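Local coordinates for protein putative dehydratase (Mesorhizobium loti, PDB 2POZ) that is of unknown function but belongs to the mandelate racemase/muconate lactonizing enzyme family and probably acts as a lyase, perhaps a dehydratase, at residues Lys157-Ala162 against Gln170-Arg175; Leu184-Val189 against Cys219-Glu224; Ala191-Ala196 against Ile200-Asp205. All coordinates share one frame; numbering follows the deposited sequence.

Interaction 1: Lys157-Ala162 against Gln170-Arg175; sequences KFYPLA and QHVTRR
Y159 reaches Q170-R175 with the far end of its ring. CG stands anti to the backbone N (chi1 176°), which carries the phenol across to the second segment. There the hydroxyl OH accepts a hydrogen bond from the backbone N of V172, 3.0 Å long and bent to 150° at the hydrogen; this donor lies at the ring edge, near its plane. The CG2 methyl of V172 closes on the same oxygen, 3.4 Å from Y159 OH. H171 comes over one face of the phenol, the two rings inclined at 46°, with H171 CD2 3.6 Å from Y159 CZ. The opposite face of the phenol lies against the backbone N of L161, so the ring is held between its own turn and the histidine. A phenylalanine in place of Y159 would probably leave V172 N without this acceptor and the ring without the bond that fixes its end. All this happens just past strand 155-158 of the barrel-type domain found in the enolase superfamily, where the chain leaves the strand and soon returns through the short pair 163-165 and 168-170. L161 CB packs on V172 CG2, 3.6 Å away, and L161 CD1 lies a little farther from the same methyl. At A162 the backbones approach: A162 CA makes a CA-H...O contact of 3.4 Å with Q170 O, and the CB methyl flanks that carbonyl. Beyond V172 the second segment meets a neighbouring subunit, where R174 N bonds to D77 OD2 of that subunit.

Interaction 2: Leu184-Val189 against Cys219-Glu224; sequences LAYRRV and CRKIGE
Y186 and K221 meet between two helices, 179-196 and 212-222, that follow one another round the outside of the enolase-type barrel. The contact is closest on its solvent side, where the lysine chain lies tightly on the tyrosine face, K221 CE 3.6 Å from Y186 CG; the buried side, facing the strands, is apolar and more widely spaced. On that inner side I222 does the work. Its CG1 sits between the backbone N and the carbonyl carbon (chi1 64°), and CG2 points across to the neighbouring helix. I222 CG2 meets the rim of the Y186 ring near the ring plane, 3.9 Å from Y186 CD1, and faces V189 CG1 at 4.2 Å. V189 and I222 are buried; both rest on I227 of strand 227-231, and V189 also touches F218, so the inner side continues into the packing between helices and sheet. On the outer side K221 stays extended until the last torsion, where chi4 of 59° bends NZ round above the phenol. K221 CE makes a CH-pi contact, 3.7 Å from the centroid of the Y186 ring, and K221 NZ adds a cation-pi interaction at 4.5 Å from the same centroid. NZ lies only 7° off the ring normal, an arrangement that probably lets the ring stabilise the ammonium. R187 also borders the tyrosine, with NE in the ring plane at its edge; its salt bridge to E183 may temper the effect of a second positive charge near K221. K221 is exposed and Y186 partly exposed. Beside the hydroxyl-bearing carbon, Y186 CE1 lies 3.7 Å from the backbone O of K221.

Interaction 3: Ala191-Ala196 against Ile200-Asp205; sequences AVRDAA and IELMVD
R193 sends its guanidinium from helix 179-196 across to the start of strand 201-205, and two bends bring it there. Chi2 (50°) and chi3 (73°) both fold the chain back, and the flat group comes to rest beside I200. R193 NH1 donates to I200 O at 2.8 Å, meeting a lone pair in the carbonyl plane, with I200 O only slightly off the guanidinium plane. NH2 adds a weak bond to the same oxygen. The guanidinium also reaches carbonyls outside the two segments: NH1 to G197 O, NH2 to D226 O, NE to L225 O. One charged group thus ties the residue after its helix to the residues leading into strands 201-205 and 227-231. Helix 179-196 links the parallel neighbours 155-158 and 201-205, a beta-alpha-beta crossover of the enolase-superfamily barrel, and this contact packs the helix against the strand it leads into, across the short turn between them. L202 packs against one face of the guanidinium, with L202 CD1 over its centre, 3.5 Å from R193 CZ. The other branch, L202 CD2, turns to V192 CG1 at 3.7 Å. A water accepts from L202 N at 2.8 Å and more weakly from R193 NH2, lying at the guanidinium edge. Nearer the turn, A196 presses CB against I200 CB, 3.8 Å apart. I200 CG1 stands anti to the carbonyl carbon (chi1 -62°), which sets it 3.5 Å from A196 O.

How the interactions relate
The three contacts adjoin on one side of the barrel domain. Interactions 2 and 3 use successive turns of helix 179-196, their centres 10 Å apart, and interaction 3 is nested in the loop that interaction 2 closes; I222 CD1 meets V204 CG2 at 4.2 Å. Interaction 1 (13 Å from interaction 2, 16 Å from interaction 3, between centres) lies past the strand neighbouring 201-205, with F158 O and D205 N, 3.0 Å apart, probably hydrogen-bonded. R188 NH1, on the helix of interaction 2, bonds both P160 O and A162 O. K157, at the strand's end, pairs with E231 and E332, toward the barrel mouth where enolase-superfamily relatives have their active sites.

Interaction 1: Lys157-Ala162 against Gln170-Arg175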
loop_
_atom_site.group_PDB
_atom_site.type_symbol
_atom_site.label_atom_id
_atom_site.label_comp_id
_atom_site.label_asym_id
_atom_site.label_seq_id
_atom_site.Cartn_x
_atom_site.Cartn_y
_atom_site.Cartn_z
ATOM N N LYS A 157 -20.172 21.944 -23.075
ATOM C CA LYS A 157 -18.931 21.921 -22.307
ATOM C C LYS A 157 -18.276 23.287 -22.435
ATOM O O LYS A 157 -18.321 23.904 -23.502
ATOM C CB LYS A 157 -17.948 20.855 -22.817
ATOM C CG LYS A 157 -16.721 20.739 -21.896
ATOM C CD LYS A 157 -15.813 19.551 -22.223
ATOM C CE LYS A 157 -14.773 19.894 -23.272
ATOM N NZ LYS A 157 -13.943 18.688 -23.607
ATOM N N PHE A 158 -17.666 23.765 -21.353
ATOM C CA PHE A 158 -16.998 25.059 -21.395
ATOM C C PHE A 158 -15.896 25.191 -20.352
ATOM O O PHE A 158 -15.897 24.504 -19.333
ATOM C CB PHE A 158 -18.025 26.196 -21.241
ATOM C CG PHE A 158 -18.796 26.156 -19.950
ATOM C CD1 PHE A 158 -18.552 27.091 -18.952
ATOM C CD2 PHE A 158 -19.779 25.190 -19.738
ATOM C CE1 PHE A 158 -19.273 27.069 -17.753
ATOM C CE2 PHE A 158 -20.504 25.159 -18.545
ATOM C CZ PHE A 158 -20.251 26.104 -17.551
ATOM N N TYR A 159 -14.949 26.077 -20.644
ATOM C CA TYR A 159 -13.803 26.364 -19.784
ATOM C C TYR A 159 -14.138 27.690 -19.101
ATOM O O TYR A 159 -14.186 28.732 -19.750
ATOM C CB TYR A 159 -12.553 26.497 -20.666
ATOM C CG TYR A 159 -11.283 26.881 -19.944
ATOM C CD1 TYR A 159 -10.666 26.002 -19.046
ATOM C CD2 TYR A 159 -10.679 28.120 -20.174
ATOM C CE1 TYR A 159 -9.476 26.345 -18.399
ATOM C CE2 TYR A 159 -9.489 28.475 -19.535
ATOM C CZ TYR A 159 -8.893 27.579 -18.651
ATOM O OH TYR A 159 -7.707 27.916 -18.048
ATOM N N PRO A 160 -14.376 27.671 -17.780
ATOM C CA PRO A 160 -14.721 28.898 -17.056
ATOM C C PRO A 160 -13.577 29.659 -16.403
ATOM O O PRO A 160 -13.812 30.659 -15.719
ATOM C CB PRO A 160 -15.698 28.388 -16.013
ATOM C CG PRO A 160 -15.016 27.110 -15.575
ATOM C CD PRO A 160 -14.569 26.488 -16.917
ATOM N N LEU A 161 -12.345 29.211 -16.615
ATOM C CA LEU A 161 -11.201 29.853 -15.977
ATOM C C LEU A 161 -10.382 30.822 -16.837
ATOM O O LEU A 161 -9.321 31.273 -16.409
ATOM C CB LEU A 161 -10.273 28.765 -15.399
ATOM C CG LEU A 161 -10.917 27.661 -14.544
ATOM C CD1 LEU A 161 -9.845 26.664 -14.065
ATOM C CD2 LEU A 161 -11.643 28.291 -13.342
ATOM N N ALA A 162 -10.859 31.160 -18.032
ATOM C CA ALA A 162 -10.093 32.062 -18.905
ATOM C C ALA A 162 -9.974 33.479 -18.337
ATOM O O ALA A 162 -10.915 34.006 -17.742
ATOM C CB ALA A 162 -10.713 32.111 -20.302
ATOM N N GLN A 170 -7.015 33.934 -22.245
ATOM C CA GLN A 170 -6.007 32.878 -22.216
ATOM C C GLN A 170 -6.211 31.984 -21.004
ATOM O O GLN A 170 -6.911 32.358 -20.064
ATOM C CB GLN A 170 -4.606 33.490 -22.157
ATOM C CG GLN A 170 -4.382 34.382 -20.949
ATOM C CD GLN A 170 -3.002 35.010 -20.937
ATOM O OE1 GLN A 170 -2.523 35.496 -21.965
ATOM N NE2 GLN A 170 -2.358 35.017 -19.769
ATOM N N HIS A 171 -5.584 30.812 -21.026
ATOM C CA HIS A 171 -5.692 29.871 -19.917
ATOM C C HIS A 171 -5.084 30.418 -18.627
ATOM O O HIS A 171 -4.407 31.450 -18.619
ATOM C CB HIS A 171 -4.994 28.547 -20.251
ATOM C CG HIS A 171 -5.682 27.742 -21.308
ATOM N ND1 HIS A 171 -5.553 28.012 -22.655
ATOM C CD2 HIS A 171 -6.517 26.682 -21.215
ATOM C CE1 HIS A 171 -6.281 27.151 -23.345
ATOM N NE2 HIS A 171 -6.877 26.334 -22.494
ATOM N N VAL A 172 -5.315 29.689 -17.541
ATOM C CA VAL A 172 -4.797 30.050 -16.234
ATOM C C VAL A 172 -3.275 30.141 -16.254
ATOM O O VAL A 172 -2.596 29.331 -16.891
ATOM C CB VAL A 172 -5.194 28.997 -15.172
ATOM C CG1 VAL A 172 -4.456 29.263 -13.873
ATOM C CG2 VAL A 172 -6.704 29.025 -14.942
ATOM N N THR A 173 -2.745 31.133 -15.552
ATOM C CA THR A 173 -1.308 31.302 -15.457
ATOM C C THR A 173 -0.819 30.779 -14.102
ATOM O O THR A 173 -1.374 31.111 -13.051
ATOM C CB THR A 173 -0.900 32.787 -15.620
ATOM O OG1 THR A 173 -1.093 33.185 -16.984
ATOM C CG2 THR A 173 0.571 32.986 -15.243
ATOM N N ARG A 174 0.206 29.933 -14.154
ATOM C CA ARG A 174 0.820 29.342 -12.969
ATOM C C ARG A 174 -0.164 28.780 -11.934
ATOM O O ARG A 174 0.027 28.943 -10.723
ATOM C CB ARG A 174 1.761 30.376 -12.324
ATOM C CG ARG A 174 2.855 30.869 -13.283
ATOM C CD ARG A 174 3.801 31.863 -12.621
ATOM N NE ARG A 174 3.385 33.254 -12.775
ATOM C CZ ARG A 174 3.516 33.968 -13.892
ATOM N NH1 ARG A 174 4.050 33.437 -14.980
ATOM N NH2 ARG A 174 3.128 35.233 -13.910
ATOM N N ARG A 175 -1.208 28.112 -12.422
ATOM C CA ARG A 175 -2.219 27.484 -11.569
ATOM C C ARG A 175 -2.759 28.430 -10.505
ATOM O O ARG A 175 -3.129 27.985 -9.417
ATOM C CB ARG A 175 -1.620 26.260 -10.866
ATOM C CG ARG A 175 -0.973 25.241 -11.791
ATOM C CD ARG A 175 -0.171 24.220 -10.990
ATOM N NE ARG A 175 0.524 23.276 -11.855
ATOM C CZ ARG A 175 1.488 22.455 -11.447
ATOM N NH1 ARG A 175 1.878 22.461 -10.178
ATOM N NH2 ARG A 175 2.070 21.634 -12.311
#

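Interaction 2: Leu184-Val189 against Cys219-Glu224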
loop_
_atom_site.group_PDB
_atom_site.type_symbol
_atom_site.label_atom_id
_atom_site.label_comp_id
_atom_site.label_asym_id
_atom_site.label_seq_id
_atom_site.Cartn_x
_atom_site.Cartn_y
_atom_site.Cartn_z
ATOM N N LEU A 184 -15.494 35.074 -10.098
ATOM C CA LEU A 184 -15.992 35.311 -11.442
ATOM C C LEU A 184 -16.150 33.967 -12.168
ATOM O O LEU A 184 -17.100 33.764 -12.923
ATOM C CB LEU A 184 -15.011 36.231 -12.175
ATOM C CG LEU A 184 -15.340 36.822 -13.549
ATOM C CD1 LEU A 184 -15.097 35.785 -14.602
ATOM C CD2 LEU A 184 -16.773 37.330 -13.579
ATOM N N ALA A 185 -15.223 33.045 -11.924
ATOM C CA ALA A 185 -15.283 31.727 -12.551
ATOM C C ALA A 185 -16.589 31.058 -12.133
ATOM O O ALA A 185 -17.298 30.473 -12.954
ATOM C CB ALA A 185 -14.094 30.875 -12.105
ATOM N N TYR A 186 -16.902 31.154 -10.846
ATOM C CA TYR A 186 -18.120 30.562 -10.322
ATOM C C TYR A 186 -19.372 31.194 -10.941
ATOM O O TYR A 186 -20.330 30.489 -11.277
ATOM C CB TYR A 186 -18.173 30.722 -8.801
ATOM C CG TYR A 186 -19.533 30.396 -8.231
ATOM C CD1 TYR A 186 -19.971 29.077 -8.126
ATOM C CD2 TYR A 186 -20.406 31.417 -7.846
ATOM C CE1 TYR A 186 -21.253 28.780 -7.651
ATOM C CE2 TYR A 186 -21.686 31.136 -7.374
ATOM C CZ TYR A 186 -22.102 29.821 -7.278
ATOM O OH TYR A 186 -23.364 29.550 -6.804
ATOM N N ARG A 187 -19.360 32.518 -11.087
ATOM C CA ARG A 187 -20.496 33.232 -11.659
ATOM C C ARG A 187 -20.699 32.847 -13.117
ATOM O O ARG A 187 -21.829 32.811 -13.599
ATOM C CB ARG A 187 -20.299 34.750 -11.540
ATOM C CG ARG A 187 -20.285 35.250 -10.098
ATOM C CD ARG A 187 -21.619 34.993 -9.410
ATOM N NE ARG A 187 -21.542 35.185 -7.961
ATOM C CZ ARG A 187 -22.551 34.987 -7.118
ATOM N NH1 ARG A 187 -23.734 34.590 -7.570
ATOM N NH2 ARG A 187 -22.372 35.173 -5.817
ATOM N N ARG A 188 -19.606 32.560 -13.821
ATOM C CA ARG A 188 -19.705 32.158 -15.216
ATOM C C ARG A 188 -20.435 30.818 -15.311
ATOM O O ARG A 188 -21.303 30.632 -16.168
ATOM C CB ARG A 188 -18.315 32.022 -15.845
ATOM C CG ARG A 188 -17.593 33.330 -16.130
ATOM C CD ARG A 188 -16.165 33.034 -16.578
ATOM N NE ARG A 188 -15.451 34.214 -17.055
ATOM C CZ ARG A 188 -14.127 34.293 -17.145
ATOM N NH1 ARG A 188 -13.382 33.257 -16.778
ATOM N NH2 ARG A 188 -13.546 35.395 -17.620
ATOM N N VAL A 189 -20.079 29.881 -14.433
ATOM C CA VAL A 189 -20.724 28.571 -14.441
ATOM C C VAL A 189 -22.207 28.728 -14.086
ATOM O O VAL A 189 -23.078 28.124 -14.720
ATOM C CB VAL A 189 -20.039 27.594 -13.437
ATOM C CG1 VAL A 189 -20.729 26.238 -13.470
ATOM C CG2 VAL A 189 -18.566 27.427 -13.799
ATOM N N CYS A 219 -14.616 23.045 -7.180
ATOM C CA CYS A 219 -15.512 21.968 -7.591
ATOM C C CYS A 219 -16.653 21.781 -6.592
ATOM O O CYS A 219 -17.783 21.468 -6.969
ATOM C CB CYS A 219 -14.727 20.664 -7.755
ATOM S SG CYS A 219 -13.574 20.700 -9.167
ATOM N N ARG A 220 -16.358 21.962 -5.315
ATOM C CA ARG A 220 -17.397 21.827 -4.306
ATOM C C ARG A 220 -18.387 22.981 -4.444
ATOM O O ARG A 220 -19.589 22.798 -4.281
ATOM C CB ARG A 220 -16.782 21.822 -2.904
ATOM C CG ARG A 220 -16.095 20.505 -2.553
ATOM C CD ARG A 220 -15.410 20.573 -1.191
ATOM N NE ARG A 220 -14.870 19.274 -0.805
ATOM C CZ ARG A 220 -13.894 19.105 0.079
ATOM N NH1 ARG A 220 -13.349 20.161 0.669
ATOM N NH2 ARG A 220 -13.453 17.883 0.361
ATOM N N LYS A 221 -17.880 24.168 -4.761
ATOM C CA LYS A 221 -18.748 25.327 -4.908
ATOM C C LYS A 221 -19.733 25.163 -6.054
ATOM O O LYS A 221 -20.902 25.514 -5.907
ATOM C CB LYS A 221 -17.919 26.595 -5.117
ATOM C CG LYS A 221 -18.706 27.896 -4.968
ATOM C CD LYS A 221 -17.768 29.098 -4.965
ATOM C CE LYS A 221 -18.532 30.414 -4.820
ATOM N NZ LYS A 221 -19.332 30.473 -3.557
ATOM N N ILE A 222 -19.285 24.618 -7.186
ATOM C CA ILE A 222 -20.182 24.459 -8.329
ATOM C C ILE A 222 -21.011 23.177 -8.306
ATOM O O ILE A 222 -21.889 22.991 -9.149
ATOM C CB ILE A 222 -19.422 24.511 -9.684
ATOM C CG1 ILE A 222 -18.438 23.337 -9.797
ATOM C CG2 ILE A 222 -18.701 25.845 -9.815
ATOM C CD1 ILE A 222 -17.811 23.175 -11.192
ATOM N N GLY A 223 -20.736 22.303 -7.341
ATOM C CA GLY A 223 -21.463 21.049 -7.247
ATOM C C GLY A 223 -22.974 21.195 -7.214
ATOM O O GLY A 223 -23.702 20.330 -7.697
ATOM N N GLU A 224 -23.440 22.303 -6.650
ATOM C CA GLU A 224 -24.865 22.583 -6.531
ATOM C C GLU A 224 -25.479 23.033 -7.857
ATOM O O GLU A 224 -26.695 23.174 -7.970
ATOM C CB GLU A 224 -25.088 23.657 -5.461
ATOM C CG GLU A 224 -24.606 23.266 -4.048
ATOM C CD GLU A 224 -23.117 22.915 -3.980
ATOM O OE1 GLU A 224 -22.283 23.687 -4.510
ATOM O OE2 GLU A 224 -22.776 21.869 -3.386
#

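Interaction 3: Ala191-Ala196 against Ile200-Asp205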
loop_
_atom_site.group_PDB
_atom_site.type_symbol
_atom_site.label_atom_id
_atom_site.label_comp_id
_atom_site.label_asym_id
_atom_site.label_seq_id
_atom_site.Cartn_x
_atom_site.Cartn_y
_atom_site.Cartn_z
ATOM N N ALA A 191 -24.061 31.401 -14.484
ATOM C CA ALA A 191 -24.756 32.097 -15.561
ATOM C C ALA A 191 -25.143 31.102 -16.657
ATOM O O ALA A 191 -26.218 31.210 -17.249
ATOM C CB ALA A 191 -23.876 33.196 -16.140
ATOM N N VAL A 192 -24.267 30.136 -16.927
ATOM C CA VAL A 192 -24.549 29.126 -17.943
ATOM C C VAL A 192 -25.719 28.247 -17.504
ATOM O O VAL A 192 -26.609 27.946 -18.303
ATOM C CB VAL A 192 -23.308 28.232 -18.226
ATOM C CG1 VAL A 192 -23.691 27.061 -19.125
ATOM C CG2 VAL A 192 -22.226 29.055 -18.908
ATOM N N ARG A 193 -25.720 27.841 -16.235
ATOM C CA ARG A 193 -26.796 27.004 -15.713
ATOM C C ARG A 193 -28.122 27.760 -15.768
ATOM O O ARG A 193 -29.127 27.234 -16.257
ATOM C CB ARG A 193 -26.504 26.578 -14.268
ATOM C CG ARG A 193 -27.685 25.891 -13.556
ATOM C CD ARG A 193 -28.283 24.759 -14.403
ATOM N NE ARG A 193 -27.426 23.579 -14.459
ATOM C CZ ARG A 193 -27.513 22.631 -15.390
ATOM N NH1 ARG A 193 -28.416 22.719 -16.361
ATOM N NH2 ARG A 193 -26.704 21.581 -15.344
ATOM N N ASP A 194 -28.115 28.999 -15.283
ATOM C CA ASP A 194 -29.321 29.817 -15.272
ATOM C C ASP A 194 -29.878 30.062 -16.667
ATOM O O ASP A 194 -31.086 30.025 -16.866
ATOM C CB ASP A 194 -29.059 31.162 -14.582
ATOM C CG ASP A 194 -28.702 31.008 -13.110
ATOM O OD1 ASP A 194 -29.019 29.952 -12.524
ATOM O OD2 ASP A 194 -28.116 31.949 -12.533
ATOM N N ALA A 195 -28.998 30.312 -17.633
ATOM C CA ALA A 195 -29.430 30.564 -19.000
ATOM C C ALA A 195 -29.829 29.291 -19.741
ATOM O O ALA A 195 -30.740 29.311 -20.567
ATOM C CB ALA A 195 -28.330 31.288 -19.771
ATOM N N ALA A 196 -29.159 28.182 -19.449
ATOM C CA ALA A 196 -29.480 26.938 -20.135
ATOM C C ALA A 196 -30.725 26.265 -19.576
ATOM O O ALA A 196 -31.452 25.595 -20.304
ATOM C CB ALA A 196 -28.296 25.979 -20.061
ATOM N N ILE A 200 -30.407 21.017 -19.336
ATOM C CA ILE A 200 -29.191 20.894 -20.127
ATOM C C ILE A 200 -28.031 20.327 -19.310
ATOM O O ILE A 200 -27.786 20.752 -18.180
ATOM C CB ILE A 200 -28.779 22.265 -20.718
ATOM C CG1 ILE A 200 -29.881 22.781 -21.650
ATOM C CG2 ILE A 200 -27.450 22.144 -21.460
ATOM C CD1 ILE A 200 -30.152 21.893 -22.863
ATOM N N GLU A 201 -27.329 19.354 -19.880
ATOM C CA GLU A 201 -26.191 18.754 -19.200
ATOM C C GLU A 201 -25.004 19.688 -19.397
ATOM O O GLU A 201 -24.732 20.136 -20.508
ATOM C CB GLU A 201 -25.872 17.376 -19.791
ATOM C CG GLU A 201 -27.069 16.445 -19.849
ATOM C CD GLU A 201 -26.717 15.054 -20.349
ATOM O OE1 GLU A 201 -25.992 14.940 -21.364
ATOM O OE2 GLU A 201 -27.180 14.071 -19.731
ATOM N N LEU A 202 -24.301 19.989 -18.316
ATOM C CA LEU A 202 -23.156 20.877 -18.401
ATOM C C LEU A 202 -21.860 20.173 -18.011
ATOM O O LEU A 202 -21.789 19.497 -16.987
ATOM C CB LEU A 202 -23.367 22.091 -17.496
ATOM C CG LEU A 202 -24.600 22.946 -17.804
ATOM C CD1 LEU A 202 -24.666 24.108 -16.822
ATOM C CD2 LEU A 202 -24.534 23.455 -19.236
HETATM N N MSE A 203 -20.842 20.330 -18.843
HETATM C CA MSE A 203 -19.542 19.746 -18.558
HETATM C C MSE A 203 -18.589 20.912 -18.325
HETATM O O MSE A 203 -18.551 21.863 -19.105
HETATM C CB MSE A 203 -19.041 18.894 -19.731
HETATM C CG MSE A 203 -19.799 17.590 -19.959
HETATM SE SE MSE A 203 -21.619 17.819 -20.634
HETATM C CE MSE A 203 -21.979 15.969 -21.131
ATOM N N VAL A 204 -17.834 20.849 -17.241
ATOM C CA VAL A 204 -16.890 21.905 -16.925
ATOM C C VAL A 204 -15.455 21.422 -17.141
ATOM O O VAL A 204 -14.981 20.506 -16.461
ATOM C CB VAL A 204 -17.064 22.379 -15.460
ATOM C CG1 VAL A 204 -15.923 23.295 -15.061
ATOM C CG2 VAL A 204 -18.389 23.118 -15.316
ATOM N N ASP A 205 -14.777 22.033 -18.105
ATOM C CA ASP A 205 -13.388 21.701 -18.408
ATOM C C ASP A 205 -12.489 22.701 -17.682
ATOM O O ASP A 205 -12.603 23.913 -17.896
ATOM C CB ASP A 205 -13.155 21.761 -19.925
ATOM C CG ASP A 205 -11.682 21.596 -20.308
ATOM O OD1 ASP A 205 -10.895 21.037 -19.512
ATOM O OD2 ASP A 205 -11.318 22.024 -21.420
HETATM O O HOH W 1 -25.221 18.704 -15.982
#